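Local coordinates for protein uncharacterized metal-dependent hydrolase (Pyrococcus furiosus, PDB 3ICJ) that probably hydrolyses carbon-nitrogen bonds other than peptide bonds, as a zinc-dependent member of the amidohydrolase family, at residues A[209-214]-A[218-223]. Sequence-based numbering, arbitrary orientation.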
# COMPACT_ATOMS: atom_id res chain seq x y z
N ILE A 209 4.83 10.79 17.62
CA ILE A 209 5.62 10.43 18.80
C ILE A 209 5.55 8.91 19.07
O ILE A 209 6.57 8.28 19.36
CB ILE A 209 5.21 11.26 20.06
CG1 ILE A 209 5.59 12.74 19.88
CG2 ILE A 209 5.92 10.72 21.30
CD1 ILE A 209 4.87 13.70 20.85
N ILE A 210 4.36 8.34 18.94
CA ILE A 210 4.18 6.89 19.05
C ILE A 210 5.07 6.13 18.05
O ILE A 210 5.82 5.22 18.44
CB ILE A 210 2.69 6.51 18.90
CG1 ILE A 210 1.93 6.89 20.17
CG2 ILE A 210 2.54 5.00 18.58
CD1 ILE A 210 0.42 7.00 20.01
N ASN A 211 5.02 6.53 16.79
CA ASN A 211 5.76 5.87 15.71
C ASN A 211 7.27 6.03 15.77
O ASN A 211 8.01 5.10 15.44
CB ASN A 211 5.26 6.34 14.34
CG ASN A 211 3.84 5.90 14.04
OD1 ASN A 211 3.31 4.96 14.63
ND2 ASN A 211 3.20 6.61 13.12
N GLU A 212 7.73 7.21 16.18
CA GLU A 212 9.15 7.53 16.17
C GLU A 212 9.87 7.30 17.51
O GLU A 212 11.02 6.86 17.52
CB GLU A 212 9.37 8.97 15.70
CG GLU A 212 8.86 9.23 14.29
CD GLU A 212 9.06 10.67 13.84
OE1 GLU A 212 8.90 10.93 12.63
OE2 GLU A 212 9.37 11.54 14.68
N LYS A 213 9.21 7.61 18.62
CA LYS A 213 9.82 7.50 19.95
C LYS A 213 9.46 6.24 20.75
O LYS A 213 10.34 5.59 21.29
CB LYS A 213 9.54 8.75 20.80
CG LYS A 213 10.33 8.77 22.12
CD LYS A 213 9.91 9.88 23.07
CE LYS A 213 10.73 9.78 24.36
NZ LYS A 213 10.33 10.79 25.37
N ILE A 214 8.17 5.90 20.81
CA ILE A 214 7.68 4.87 21.76
C ILE A 214 7.78 3.42 21.25
O ILE A 214 8.31 2.55 21.95
CB ILE A 214 6.23 5.19 22.21
CG1 ILE A 214 6.20 6.55 22.89
CG2 ILE A 214 5.69 4.11 23.14
CD1 ILE A 214 4.87 7.23 22.80
N LYS A 218 11.78 -4.09 17.62
CA LYS A 218 11.05 -5.35 17.83
C LYS A 218 9.54 -5.23 17.55
O LYS A 218 8.97 -6.12 16.90
CB LYS A 218 11.25 -5.86 19.27
CG LYS A 218 12.39 -6.84 19.48
CD LYS A 218 12.58 -7.17 20.97
CE LYS A 218 11.36 -7.87 21.60
NZ LYS A 218 11.41 -9.35 21.43
N ASP A 219 8.91 -4.15 18.02
CA ASP A 219 7.49 -3.90 17.70
C ASP A 219 7.29 -3.84 16.18
O ASP A 219 6.35 -4.45 15.66
CB ASP A 219 6.99 -2.58 18.28
CG ASP A 219 6.97 -2.54 19.79
OD1 ASP A 219 6.73 -3.58 20.44
OD2 ASP A 219 7.15 -1.43 20.33
N TYR A 220 8.18 -3.14 15.48
CA TYR A 220 8.07 -3.05 14.01
C TYR A 220 8.26 -4.37 13.28
O TYR A 220 7.55 -4.63 12.31
CB TYR A 220 9.00 -2.00 13.40
CG TYR A 220 8.44 -0.61 13.43
CD1 TYR A 220 8.56 0.18 14.57
CD2 TYR A 220 7.76 -0.09 12.33
CE1 TYR A 220 8.03 1.47 14.61
CE2 TYR A 220 7.23 1.21 12.36
CZ TYR A 220 7.37 1.98 13.51
OH TYR A 220 6.86 3.26 13.56
N LYS A 221 9.17 -5.21 13.78
CA LYS A 221 9.39 -6.55 13.22
C LYS A 221 8.12 -7.37 13.31
O LYS A 221 7.74 -8.05 12.36
CB LYS A 221 10.52 -7.28 13.96
CG LYS A 221 11.93 -6.77 13.66
CD LYS A 221 12.95 -7.51 14.52
CE LYS A 221 13.19 -8.91 13.98
NZ LYS A 221 13.97 -9.75 14.94
N HIS A 222 7.48 -7.29 14.47
CA HIS A 222 6.23 -7.98 14.73
C HIS A 222 5.09 -7.51 13.81
O HIS A 222 4.39 -8.32 13.22
CB HIS A 222 5.85 -7.84 16.21
CG HIS A 222 4.79 -8.79 16.64
ND1 HIS A 222 3.45 -8.56 16.43
CD2 HIS A 222 4.87 -10.00 17.25
CE1 HIS A 222 2.75 -9.58 16.90
NE2 HIS A 222 3.59 -10.46 17.40
N TYR A 223 4.93 -6.19 13.69
CA TYR A 223 3.94 -5.60 12.75
C TYR A 223 4.16 -6.07 11.33
O TYR A 223 3.21 -6.48 10.65
CB TYR A 223 3.97 -4.06 12.81
CG TYR A 223 3.51 -3.51 14.16
CD1 TYR A 223 2.52 -4.17 14.89
CD2 TYR A 223 4.05 -2.34 14.70
CE1 TYR A 223 2.08 -3.69 16.12
CE2 TYR A 223 3.61 -1.85 15.94
CZ TYR A 223 2.63 -2.54 16.64
OH TYR A 223 2.17 -2.08 17.85
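Tyr220 reaches across the short connection between two consecutive helices of this amidohydrolase to the backbone carbonyl of Asn211, joining the last turns of helix 200-214 to the start of helix 217-233. Tyr220 OH donates to Asn211 O at 2.9 Å. The C=O...OH angle of 115° and the 24° tilt of the donor from the carbonyl plane show a bent approach, and the oxygen lies at the ring's edge, near its plane. That edge is the tight part of the contact: Tyr220 OH also sits 3.6 Å from Asn211 CB, and the Asn211 amide is turned 72° from the ring plane. The bond goes to the backbone oxygen, while Asn211 OD1 stays 4.1 Å from Tyr220 OH.

The rest is loose. Only 112 Å² is buried in total, and the CA atoms of Asn211 and Tyr220 are 9.4 Å apart, so the long phenol bridges the gap. Outside the pair, Asp105 and Met109 of helix 104-112 and Lys247 and Ala251 of helix 246-257 touch the Tyr220 side chain, which lies about 9 Å from that of the zinc ligand His103. Toward Ile214 and Asp219 the helices only approach.

Helix 200-214 ends in a pi-type turn, where Ile209 O accepts from both Lys213 N and Ile214 N. Beyond it, Arg135 NH2 links the two helices by bonding Ile214 O and forming a salt bridge with Asp219 OD2. Asp219 OD2 also accepts from Thr216 N in the connecting turn, and approaches Ile214 O no closer than 4.5 Å.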